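Long-range contacts in Alp7A (PDB 5EC0), which binds ADP and probably, as an actin-like protein of the ParM family, forms filaments that segregate plasmid DNA in Bacillus subtilis: residues N7-L18 with R362-S373; S181-K189 with D219-P230. One frame throughout, in Å; residues are numbered along the deposited sequence.

Interaction 1 of 2, residues N7-L18 with R362-S373; sequences NVDFGNSMYMNL and RLLNLYGLEVLS. With ADP (adenosine-5'-diphosphate), chain D.
Leu366 of helix 364-373 is the main bump on strands 7-10 and 14-18, the hairpin that carries the phosphate-binding turn of the actin fold; the C-terminal helix packs across its strands. Its CG runs anti to the backbone N (chi1 -175°), which swings the branch toward the strands. CD1 sits on Asn7 O at 3.5 Å, and CD2 rests in the notch between Met16 CB and Leu18 CG. Leu18 returns the fit: its CD1 drops between Leu366 and Glu370 and also reaches the ring of Tyr367. One turn on, Leu369 CD1 lies against Val8 O at 3.5 Å. Near the nucleotide, Met16 SD fills the hollow beside Leu363 CD2, 3.6 Å away, with Arg362 NH1 as a further neighbour. The Arg362 guanidinium lies with one face over ADP C6, and its NH2 forms a salt bridge with Glu25. In the hairpin turn, Asn12 N gives a hydrogen bond to ADP O1B. Two waters join Asp9 OD2 to the helix start, through Asn365 ND2 and Leu366 N; Asn365 also bonds to Ser181 N and Asp212. At the far end Asn7 packs its CB beside Leu369 CB. With an alanine in place of Asn7, Gln126, Ser373 and Glu370 would probably each lose this amide partner, and a gap would open beside Leu369. Glu370 OE2 pairs with Arg374 and Arg5. Both ND2 acceptors lie close to the Asn7 amide plane: Glu370 OE1 at 2.9 Å, met from above the carboxylate plane, and Ser373 OG at 3.0 Å in a nearly straight bond (168°).

Interaction 2 of 2, residues S181-K189 with D219-P230; sequences SEVARWAIK and DLVLLPAGLKPP
Arg185 and Lys189 both donate to Leu227 O, and these two hydrogen bonds are the polar grip between 181-189 and 219-230. Arg185 NH1 lies 2.8 Å from Leu227 O, which sits at the guanidinium edge, near its plane. Lys189 NZ reaches Leu227 O at 3.2 Å from above the carbonyl plane. The lysine chain bends at its last two torsions (chi3 68°, chi4 65°), which brings the ammonium to the Leu227 carbonyl. The charge of Arg185 is paired within its own segment. Its NE forms a salt bridge with Glu182 OE2 at 2.6 Å, which would help fix the turn of the guanidinium. That flat group is sandwiched: Trp186 NE1 lies over one face and Pro229 N over the opposite face. Apolar contacts make up the rest. Leu227 pushes CD1 against Ile188 CG2 at 3.5 Å, and the same methyl touches Lys189 CG. Leu223 CD1 meets Arg185 CB at 3.7 Å, so the aliphatic root of the arginine packs on the strand. Glu182 crosses Pro230 at about a right angle, CG to CG 3.8 Å. Val221 CG2 lies near Ser181 CB, also at 3.8 Å. Farther along, Ser181 OG stands by Asp219 CB, while its hydrogen bond goes to Asp212 and Asp219 bonds to Ser238. Phe210 of strand 207-213 packs against Arg185, Ile188 and Leu223 from the same sheet. The arrangement is a short helix laid on one face of a mixed five-stranded sheet, consistent with the nucleotide-binding core of the actin-like ATPase fold.

How the interactions relate
Near the N terminus the chain forms the hairpin that includes 7-18, whose partner, helix 364-386, comes only near the C terminus. Interaction 1 therefore closes a loop of 343 residues. Interaction 2 closes a much shorter one, with 29 residues between its segments, and lies wholly within the first; the two do not cross. Interaction 1 ties the N-terminal sheet that holds strands 2-10 and 14-19 to the C-terminal helix. Interaction 2 ties the segment after strand 166-179 to the five-stranded sheet. They lie about 15 Å apart, centre to centre, but they touch: Leu372 packs on Val183. Helix 364-386, one side of interaction 1, thus also packs on segment 181-189 of interaction 2.

Interaction 1 of 2, residues N7-L18 with R362-S373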
loop_
_atom_site.group_PDB
_atom_site.type_symbol
_atom_site.label_atom_id
_atom_site.label_comp_id
_atom_site.label_asym_id
_atom_site.label_seq_id
_atom_site.Cartn_x
_atom_site.Cartn_y
_atom_site.Cartn_z
ATOM N N ASN A 7 1.077 -11.520 1.886
ATOM C CA ASN A 7 0.333 -10.551 1.105
ATOM C C ASN A 7 1.074 -9.227 1.033
ATOM O O ASN A 7 1.474 -8.685 2.052
ATOM C CB ASN A 7 -1.052 -10.358 1.713
ATOM C CG ASN A 7 -1.881 -11.634 1.662
ATOM O OD1 ASN A 7 -2.049 -12.247 0.597
ATOM N ND2 ASN A 7 -2.394 -12.044 2.807
ATOM N N VAL A 8 1.255 -8.704 -0.168
ATOM C CA VAL A 8 2.131 -7.545 -0.357
ATOM C C VAL A 8 1.409 -6.468 -1.140
ATOM O O VAL A 8 0.795 -6.753 -2.170
ATOM C CB VAL A 8 3.440 -7.939 -1.094
ATOM C CG1 VAL A 8 4.230 -6.738 -1.466
ATOM C CG2 VAL A 8 4.282 -8.874 -0.220
ATOM N N ASP A 9 1.457 -5.249 -0.605
ATOM C CA ASP A 9 1.026 -4.034 -1.278
ATOM C C ASP A 9 2.291 -3.261 -1.663
ATOM O O ASP A 9 2.942 -2.675 -0.796
ATOM C CB ASP A 9 0.128 -3.196 -0.352
ATOM C CG ASP A 9 -0.519 -1.995 -1.053
ATOM O OD1 ASP A 9 0.007 -1.499 -2.075
ATOM O OD2 ASP A 9 -1.571 -1.534 -0.559
ATOM N N PHE A 10 2.676 -3.292 -2.940
ATOM C CA PHE A 10 3.802 -2.470 -3.390
ATOM C C PHE A 10 3.322 -1.037 -3.645
ATOM O O PHE A 10 3.071 -0.653 -4.789
ATOM C CB PHE A 10 4.442 -3.037 -4.664
ATOM C CG PHE A 10 5.082 -4.379 -4.491
ATOM C CD1 PHE A 10 6.260 -4.511 -3.765
ATOM C CD2 PHE A 10 4.526 -5.510 -5.083
ATOM C CE1 PHE A 10 6.860 -5.745 -3.611
ATOM C CE2 PHE A 10 5.120 -6.749 -4.930
ATOM C CZ PHE A 10 6.288 -6.869 -4.194
ATOM N N GLY A 11 3.161 -0.253 -2.585
ATOM C CA GLY A 11 2.702 1.115 -2.739
ATOM C C GLY A 11 3.771 2.014 -3.326
ATOM O O GLY A 11 4.923 1.612 -3.475
ATOM N N ASN A 12 3.386 3.238 -3.676
ATOM C CA ASN A 12 4.338 4.225 -4.158
ATOM C C ASN A 12 5.059 4.874 -2.979
ATOM O O ASN A 12 6.191 5.330 -3.112
ATOM C CB ASN A 12 3.640 5.297 -5.003
ATOM C CG ASN A 12 2.742 4.709 -6.089
ATOM O OD1 ASN A 12 3.120 3.770 -6.790
ATOM N ND2 ASN A 12 1.546 5.272 -6.236
ATOM N N SER A 13 4.389 4.906 -1.827
ATOM C CA SER A 13 4.914 5.560 -0.634
ATOM C C SER A 13 5.521 4.543 0.328
ATOM O O SER A 13 6.640 4.717 0.816
ATOM C CB SER A 13 3.812 6.352 0.067
ATOM O OG SER A 13 4.252 6.864 1.312
ATOM N N MET A 14 4.772 3.478 0.582
ATOM C CA MET A 14 5.207 2.407 1.461
ATOM C C MET A 14 4.975 1.046 0.800
ATOM O O MET A 14 3.942 0.810 0.197
ATOM C CB MET A 14 4.454 2.452 2.805
ATOM C CG MET A 14 4.660 3.712 3.650
ATOM S SD MET A 14 6.348 4.003 4.251
ATOM C CE MET A 14 6.530 2.692 5.434
ATOM N N TYR A 15 5.968 0.178 0.909
ATOM C CA TYR A 15 5.810 -1.259 0.792
ATOM C C TYR A 15 5.141 -1.747 2.079
ATOM O O TYR A 15 5.611 -1.418 3.160
ATOM C CB TYR A 15 7.185 -1.927 0.599
ATOM C CG TYR A 15 7.201 -3.427 0.776
ATOM C CD1 TYR A 15 7.283 -4.001 2.043
ATOM C CD2 TYR A 15 7.154 -4.268 -0.323
ATOM C CE1 TYR A 15 7.297 -5.376 2.208
ATOM C CE2 TYR A 15 7.186 -5.654 -0.170
ATOM C CZ TYR A 15 7.243 -6.197 1.100
ATOM O OH TYR A 15 7.269 -7.554 1.256
ATOM N N MET A 16 4.053 -2.508 1.972
ATOM C CA MET A 16 3.377 -3.022 3.162
ATOM C C MET A 16 3.078 -4.476 2.945
ATOM O O MET A 16 2.756 -4.889 1.817
ATOM C CB MET A 16 2.085 -2.242 3.456
ATOM C CG MET A 16 2.194 -0.717 3.268
ATOM S SD MET A 16 0.643 0.097 3.638
ATOM C CE MET A 16 -0.413 -0.730 2.464
ATOM N N ASN A 17 3.163 -5.276 4.000
ATOM C CA ASN A 17 2.914 -6.670 3.732
ATOM C C ASN A 17 2.335 -7.315 5.007
ATOM O O ASN A 17 2.629 -6.893 6.129
ATOM C CB ASN A 17 4.227 -7.345 3.273
ATOM C CG ASN A 17 5.244 -7.461 4.393
ATOM O OD1 ASN A 17 5.050 -8.231 5.334
ATOM N ND2 ASN A 17 6.091 -6.475 4.482
ATOM N N LEU A 18 1.549 -8.362 4.846
ATOM C CA LEU A 18 1.179 -9.172 5.992
ATOM C C LEU A 18 1.767 -10.566 5.828
ATOM O O LEU A 18 1.555 -11.234 4.805
ATOM C CB LEU A 18 -0.343 -9.258 6.139
ATOM C CG LEU A 18 -1.184 -8.041 6.508
ATOM C CD1 LEU A 18 -2.653 -8.279 6.109
ATOM C CD2 LEU A 18 -1.074 -7.825 8.002
ATOM N N ARG A 362 -6.003 3.261 4.827
ATOM C CA ARG A 362 -4.676 3.056 4.257
ATOM C C ARG A 362 -4.369 1.566 3.991
ATOM O O ARG A 362 -3.638 1.236 3.064
ATOM C CB ARG A 362 -3.595 3.651 5.158
ATOM C CG ARG A 362 -2.252 3.739 4.470
ATOM C CD ARG A 362 -1.264 4.673 5.230
ATOM N NE ARG A 362 -0.828 4.125 6.518
ATOM C CZ ARG A 362 0.290 3.421 6.680
ATOM N NH1 ARG A 362 1.079 3.194 5.640
ATOM N NH2 ARG A 362 0.633 2.953 7.875
ATOM N N LEU A 363 -4.938 0.670 4.790
ATOM C CA LEU A 363 -4.592 -0.744 4.686
ATOM C C LEU A 363 -5.643 -1.597 3.978
ATOM O O LEU A 363 -5.493 -2.820 3.913
ATOM C CB LEU A 363 -4.334 -1.325 6.071
ATOM C CG LEU A 363 -3.171 -0.727 6.876
ATOM C CD1 LEU A 363 -2.862 -1.576 8.123
ATOM C CD2 LEU A 363 -1.937 -0.550 6.019
ATOM N N LEU A 364 -6.681 -0.964 3.429
ATOM C CA LEU A 364 -7.835 -1.712 2.901
ATOM C C LEU A 364 -7.463 -2.690 1.765
ATOM O O LEU A 364 -7.925 -3.842 1.754
ATOM C CB LEU A 364 -8.928 -0.741 2.421
ATOM C CG LEU A 364 -10.352 -1.298 2.463
ATOM C CD1 LEU A 364 -10.773 -1.562 3.912
ATOM C CD2 LEU A 364 -11.359 -0.366 1.775
ATOM N N ASN A 365 -6.650 -2.240 0.809
ATOM C CA ASN A 365 -6.195 -3.132 -0.270
ATOM C C ASN A 365 -5.496 -4.384 0.303
ATOM O O ASN A 365 -5.855 -5.525 -0.034
ATOM C CB ASN A 365 -5.249 -2.395 -1.230
ATOM C CG ASN A 365 -5.988 -1.547 -2.271
ATOM O OD1 ASN A 365 -7.035 -1.939 -2.784
ATOM N ND2 ASN A 365 -5.445 -0.373 -2.568
ATOM N N LEU A 366 -4.512 -4.156 1.176
ATOM C CA LEU A 366 -3.783 -5.232 1.859
ATOM C C LEU A 366 -4.724 -6.200 2.581
ATOM O O LEU A 366 -4.564 -7.418 2.516
ATOM C CB LEU A 366 -2.799 -4.645 2.865
ATOM C CG LEU A 366 -1.855 -5.591 3.596
ATOM C CD1 LEU A 366 -1.195 -6.518 2.622
ATOM C CD2 LEU A 366 -0.788 -4.775 4.361
ATOM N N TYR A 367 -5.703 -5.625 3.266
ATOM C CA TYR A 367 -6.677 -6.375 4.033
ATOM C C TYR A 367 -7.567 -7.209 3.122
ATOM O O TYR A 367 -7.979 -8.312 3.482
ATOM C CB TYR A 367 -7.524 -5.421 4.884
ATOM C CG TYR A 367 -6.863 -5.039 6.189
ATOM C CD1 TYR A 367 -5.550 -5.412 6.456
ATOM C CD2 TYR A 367 -7.559 -4.335 7.170
ATOM C CE1 TYR A 367 -4.940 -5.080 7.654
ATOM C CE2 TYR A 367 -6.964 -4.013 8.378
ATOM C CZ TYR A 367 -5.655 -4.383 8.611
ATOM O OH TYR A 367 -5.055 -4.060 9.804
ATOM N N GLY A 368 -7.840 -6.673 1.940
ATOM C CA GLY A 368 -8.582 -7.391 0.924
ATOM C C GLY A 368 -7.791 -8.596 0.460
ATOM O O GLY A 368 -8.346 -9.677 0.288
ATOM N N LEU A 369 -6.485 -8.421 0.269
ATOM C CA LEU A 369 -5.633 -9.565 -0.025
ATOM C C LEU A 369 -5.687 -10.568 1.125
ATOM O O LEU A 369 -5.772 -11.772 0.900
ATOM C CB LEU A 369 -4.185 -9.147 -0.266
ATOM C CG LEU A 369 -3.845 -8.383 -1.545
ATOM C CD1 LEU A 369 -2.326 -8.215 -1.719
ATOM C CD2 LEU A 369 -4.486 -9.045 -2.796
ATOM N N GLU A 370 -5.615 -10.074 2.357
ATOM C CA GLU A 370 -5.590 -10.972 3.503
ATOM C C GLU A 370 -6.850 -11.873 3.524
ATOM O O GLU A 370 -6.758 -13.090 3.686
ATOM C CB GLU A 370 -5.453 -10.171 4.804
ATOM C CG GLU A 370 -5.422 -11.024 6.076
ATOM C CD GLU A 370 -4.181 -11.918 6.195
ATOM O OE1 GLU A 370 -3.165 -11.637 5.527
ATOM O OE2 GLU A 370 -4.228 -12.905 6.964
ATOM N N VAL A 371 -8.015 -11.264 3.329
ATOM C CA VAL A 371 -9.277 -11.993 3.240
ATOM C C VAL A 371 -9.222 -13.057 2.141
ATOM O O VAL A 371 -9.638 -14.199 2.350
ATOM C CB VAL A 371 -10.468 -11.030 2.953
ATOM C CG1 VAL A 371 -11.708 -11.801 2.406
ATOM C CG2 VAL A 371 -10.835 -10.210 4.178
ATOM N N LEU A 372 -8.713 -12.690 0.965
ATOM C CA LEU A 372 -8.637 -13.667 -0.117
ATOM C C LEU A 372 -7.681 -14.809 0.237
ATOM O O LEU A 372 -7.916 -15.950 -0.132
ATOM C CB LEU A 372 -8.227 -13.000 -1.425
ATOM C CG LEU A 372 -9.365 -12.172 -2.041
ATOM C CD1 LEU A 372 -8.966 -11.591 -3.394
ATOM C CD2 LEU A 372 -10.672 -13.014 -2.156
ATOM N N SER A 373 -6.618 -14.514 0.972
ATOM C CA SER A 373 -5.638 -15.553 1.271
ATOM C C SER A 373 -6.197 -16.507 2.329
ATOM O O SER A 373 -5.886 -17.685 2.295
ATOM C CB SER A 373 -4.292 -14.943 1.712
ATOM O OG SER A 373 -4.391 -14.332 2.984
HETATM P PB ADP D . 0.566 5.664 -2.632
HETATM O O1B ADP D . 0.850 4.169 -2.553
HETATM O O2B ADP D . 0.243 6.210 -4.013
HETATM O O3B ADP D . 1.537 6.563 -1.904
HETATM P PA ADP D . -1.076 5.370 -0.264
HETATM O O1A ADP D . 0.078 4.552 0.271
HETATM O O2A ADP D . -2.498 4.855 -0.136
HETATM O O3A ADP D . -0.816 5.824 -1.800
HETATM O "O5'" ADP D . -1.032 6.818 0.408
HETATM C "C5'" ADP D . 0.170 7.398 0.899
HETATM C "C4'" ADP D . -0.302 8.550 1.761
HETATM O "O4'" ADP D . -0.821 8.011 2.973
HETATM C "C3'" ADP D . 0.790 9.514 2.182
HETATM O "O3'" ADP D . 0.795 10.665 1.338
HETATM C "C2'" ADP D . 0.412 9.917 3.594
HETATM O "O2'" ADP D . -0.020 11.277 3.560
HETATM C "C1'" ADP D . -0.760 9.018 3.974
HETATM N N9 ADP D . -0.630 8.367 5.297
HETATM C C8 ADP D . -1.631 8.345 6.203
HETATM N N7 ADP D . -1.261 7.684 7.323
HETATM C C5 ADP D . -0.003 7.257 7.131
HETATM C C6 ADP D . 0.955 6.493 7.953
HETATM N N6 ADP D . 0.590 6.072 9.195
HETATM N N1 ADP D . 2.169 6.239 7.418
HETATM C C2 ADP D . 2.500 6.680 6.183
HETATM N N3 ADP D . 1.679 7.388 5.366
HETATM C C4 ADP D . 0.422 7.707 5.793
HETATM O O HOH W 1 -2.688 0.466 -1.469
HETATM O O HOH W 2 -3.536 -1.386 1.277
HETATM O O HOH W 3 -0.774 -12.794 6.146
#

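Interaction 2 of 2, residues S181-K189 with D219-P230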
loop_
_atom_site.group_PDB
_atom_site.type_symbol
_atom_site.label_atom_id
_atom_site.label_comp_id
_atom_site.label_asym_id
_atom_site.label_seq_id
_atom_site.Cartn_x
_atom_site.Cartn_y
_atom_site.Cartn_z
ATOM N N SER A 181 -7.307 -1.581 -5.515
ATOM C CA SER A 181 -8.540 -0.795 -5.366
ATOM C C SER A 181 -9.792 -1.667 -5.464
ATOM O O SER A 181 -10.666 -1.607 -4.595
ATOM C CB SER A 181 -8.593 0.340 -6.400
ATOM O OG SER A 181 -7.336 0.984 -6.494
ATOM N N GLU A 182 -9.888 -2.467 -6.521
ATOM C CA GLU A 182 -10.999 -3.402 -6.639
ATOM C C GLU A 182 -10.924 -4.447 -5.542
ATOM O O GLU A 182 -11.944 -4.732 -4.913
ATOM C CB GLU A 182 -11.023 -4.072 -8.022
ATOM C CG GLU A 182 -12.187 -5.048 -8.255
ATOM C CD GLU A 182 -11.896 -6.460 -7.759
ATOM O OE1 GLU A 182 -10.708 -6.810 -7.599
ATOM O OE2 GLU A 182 -12.852 -7.226 -7.522
ATOM N N VAL A 183 -9.736 -5.014 -5.297
ATOM C CA VAL A 183 -9.613 -6.128 -4.340
ATOM C C VAL A 183 -9.982 -5.708 -2.905
ATOM O O VAL A 183 -10.348 -6.538 -2.070
ATOM C CB VAL A 183 -8.166 -6.748 -4.336
ATOM C CG1 VAL A 183 -7.163 -5.833 -3.644
ATOM C CG2 VAL A 183 -8.165 -8.116 -3.661
ATOM N N ALA A 184 -9.902 -4.413 -2.628
ATOM C CA ALA A 184 -10.216 -3.904 -1.308
ATOM C C ALA A 184 -11.663 -4.180 -0.913
ATOM O O ALA A 184 -12.002 -4.121 0.266
ATOM C CB ALA A 184 -9.934 -2.406 -1.235
ATOM N N ARG A 185 -12.513 -4.478 -1.888
ATOM C CA ARG A 185 -13.916 -4.687 -1.572
ATOM C C ARG A 185 -14.038 -5.911 -0.675
ATOM O O ARG A 185 -14.987 -6.012 0.079
ATOM C CB ARG A 185 -14.782 -4.820 -2.844
ATOM C CG ARG A 185 -14.594 -6.131 -3.614
ATOM C CD ARG A 185 -15.120 -6.080 -5.048
ATOM N NE ARG A 185 -14.765 -7.316 -5.743
ATOM C CZ ARG A 185 -15.517 -8.418 -5.813
ATOM N NH1 ARG A 185 -16.722 -8.468 -5.254
ATOM N NH2 ARG A 185 -15.057 -9.481 -6.462
ATOM N N TRP A 186 -13.059 -6.814 -0.711
ATOM C CA TRP A 186 -13.158 -8.002 0.129
ATOM C C TRP A 186 -12.953 -7.665 1.606
ATOM O O TRP A 186 -13.479 -8.367 2.474
ATOM C CB TRP A 186 -12.179 -9.085 -0.338
ATOM C CG TRP A 186 -12.689 -9.700 -1.596
ATOM C CD1 TRP A 186 -12.221 -9.488 -2.867
ATOM C CD2 TRP A 186 -13.833 -10.573 -1.733
ATOM N NE1 TRP A 186 -12.977 -10.189 -3.771
ATOM C CE2 TRP A 186 -13.965 -10.867 -3.103
ATOM C CE3 TRP A 186 -14.733 -11.141 -0.813
ATOM C CZ2 TRP A 186 -14.974 -11.720 -3.594
ATOM C CZ3 TRP A 186 -15.732 -11.990 -1.297
ATOM C CH2 TRP A 186 -15.845 -12.271 -2.679
ATOM N N ALA A 187 -12.240 -6.575 1.892
ATOM C CA ALA A 187 -12.043 -6.161 3.283
ATOM C C ALA A 187 -13.312 -5.509 3.841
ATOM O O ALA A 187 -13.494 -5.439 5.044
ATOM C CB ALA A 187 -10.841 -5.202 3.408
ATOM N N ILE A 188 -14.188 -5.050 2.952
ATOM C CA ILE A 188 -15.510 -4.549 3.340
ATOM C C ILE A 188 -16.556 -5.691 3.428
ATOM O O ILE A 188 -17.439 -5.699 4.298
ATOM C CB ILE A 188 -16.012 -3.480 2.329
ATOM C CG1 ILE A 188 -14.973 -2.354 2.142
ATOM C CG2 ILE A 188 -17.411 -2.958 2.721
ATOM C CD1 ILE A 188 -14.619 -1.590 3.439
ATOM N N LYS A 189 -16.455 -6.653 2.518
ATOM C CA LYS A 189 -17.450 -7.718 2.420
ATOM C C LYS A 189 -17.325 -8.723 3.561
ATOM O O LYS A 189 -18.329 -9.151 4.139
ATOM C CB LYS A 189 -17.330 -8.446 1.079
ATOM C CG LYS A 189 -17.516 -7.542 -0.158
ATOM C CD LYS A 189 -17.159 -8.277 -1.460
ATOM C CE LYS A 189 -18.141 -9.398 -1.789
ATOM N NZ LYS A 189 -19.531 -8.884 -2.076
ATOM N N ASP A 219 -7.477 6.116 -7.862
ATOM C CA ASP A 219 -8.073 5.039 -8.654
ATOM C C ASP A 219 -9.503 4.744 -8.216
ATOM O O ASP A 219 -9.787 4.601 -7.023
ATOM C CB ASP A 219 -7.223 3.772 -8.554
ATOM C CG ASP A 219 -5.735 4.050 -8.733
ATOM O OD1 ASP A 219 -5.273 4.102 -9.888
ATOM O OD2 ASP A 219 -5.033 4.229 -7.716
ATOM N N LEU A 220 -10.404 4.655 -9.186
ATOM C CA LEU A 220 -11.811 4.461 -8.876
ATOM C C LEU A 220 -12.364 3.211 -9.538
ATOM O O LEU A 220 -12.069 2.926 -10.708
ATOM C CB LEU A 220 -12.622 5.688 -9.301
ATOM C CG LEU A 220 -12.202 7.018 -8.660
ATOM C CD1 LEU A 220 -11.266 7.786 -9.567
ATOM C CD2 LEU A 220 -13.421 7.858 -8.340
ATOM N N VAL A 221 -13.157 2.460 -8.778
ATOM C CA VAL A 221 -13.811 1.260 -9.288
ATOM C C VAL A 221 -15.326 1.337 -9.085
ATOM O O VAL A 221 -15.791 1.676 -7.998
ATOM C CB VAL A 221 -13.289 0.000 -8.597
ATOM C CG1 VAL A 221 -13.658 -1.228 -9.414
ATOM C CG2 VAL A 221 -11.789 0.090 -8.419
ATOM N N LEU A 222 -16.101 1.030 -10.119
ATOM C CA LEU A 222 -17.560 1.043 -9.977
ATOM C C LEU A 222 -18.061 -0.368 -9.646
ATOM O O LEU A 222 -17.976 -1.276 -10.476
ATOM C CB LEU A 222 -18.226 1.596 -11.241
ATOM C CG LEU A 222 -19.754 1.780 -11.238
ATOM C CD1 LEU A 222 -20.157 2.694 -10.096
ATOM C CD2 LEU A 222 -20.246 2.348 -12.576
ATOM N N LEU A 223 -18.541 -0.554 -8.417
ATOM C CA LEU A 223 -19.051 -1.851 -7.973
ATOM C C LEU A 223 -20.574 -1.876 -7.963
ATOM O O LEU A 223 -21.206 -1.111 -7.232
ATOM C CB LEU A 223 -18.532 -2.204 -6.575
ATOM C CG LEU A 223 -17.019 -2.088 -6.342
ATOM C CD1 LEU A 223 -16.665 -2.449 -4.915
ATOM C CD2 LEU A 223 -16.234 -2.950 -7.300
ATOM N N PRO A 224 -21.166 -2.770 -8.764
ATOM C CA PRO A 224 -22.619 -2.948 -8.777
ATOM C C PRO A 224 -23.129 -3.375 -7.404
ATOM O O PRO A 224 -22.385 -4.012 -6.653
ATOM C CB PRO A 224 -22.836 -4.058 -9.820
ATOM C CG PRO A 224 -21.595 -4.058 -10.652
ATOM C CD PRO A 224 -20.488 -3.673 -9.707
ATOM N N ALA A 225 -24.376 -3.017 -7.112
ATOM C CA ALA A 225 -25.040 -3.247 -5.830
ATOM C C ALA A 225 -24.638 -4.545 -5.126
ATOM O O ALA A 225 -24.660 -5.611 -5.718
ATOM C CB ALA A 225 -26.571 -3.221 -6.041
ATOM N N GLY A 226 -24.284 -4.448 -3.848
ATOM C CA GLY A 226 -23.811 -5.614 -3.117
ATOM C C GLY A 226 -22.306 -5.856 -3.237
ATOM O O GLY A 226 -21.833 -6.954 -2.975
ATOM N N LEU A 227 -21.565 -4.828 -3.637
ATOM C CA LEU A 227 -20.105 -4.907 -3.747
ATOM C C LEU A 227 -19.666 -6.080 -4.634
ATOM O O LEU A 227 -18.725 -6.815 -4.311
ATOM C CB LEU A 227 -19.466 -5.011 -2.354
ATOM C CG LEU A 227 -19.885 -3.902 -1.375
ATOM C CD1 LEU A 227 -19.309 -4.134 0.012
ATOM C CD2 LEU A 227 -19.502 -2.505 -1.892
ATOM N N LYS A 228 -20.357 -6.223 -5.761
ATOM C CA LYS A 228 -20.130 -7.303 -6.712
ATOM C C LYS A 228 -18.994 -6.918 -7.649
ATOM O O LYS A 228 -18.590 -5.758 -7.667
ATOM C CB LYS A 228 -21.431 -7.599 -7.487
ATOM C CG LYS A 228 -22.511 -8.228 -6.613
ATOM C CD LYS A 228 -23.854 -8.323 -7.306
ATOM C CE LYS A 228 -24.898 -8.950 -6.383
ATOM N NZ LYS A 228 -24.389 -10.223 -5.788
ATOM N N PRO A 229 -18.456 -7.886 -8.419
ATOM C CA PRO A 229 -17.333 -7.516 -9.285
ATOM C C PRO A 229 -17.731 -6.468 -10.327
ATOM O O PRO A 229 -18.892 -6.412 -10.730
ATOM C CB PRO A 229 -16.951 -8.843 -9.963
ATOM C CG PRO A 229 -17.530 -9.907 -9.116
ATOM C CD PRO A 229 -18.771 -9.326 -8.509
ATOM N N PRO A 230 -16.772 -5.638 -10.751
ATOM C CA PRO A 230 -17.014 -4.648 -11.808
ATOM C C PRO A 230 -17.544 -5.333 -13.055
ATOM O O PRO A 230 -17.151 -6.465 -13.317
ATOM C CB PRO A 230 -15.627 -4.042 -12.055
ATOM C CG PRO A 230 -14.875 -4.300 -10.776
ATOM C CD PRO A 230 -15.386 -5.600 -10.253
#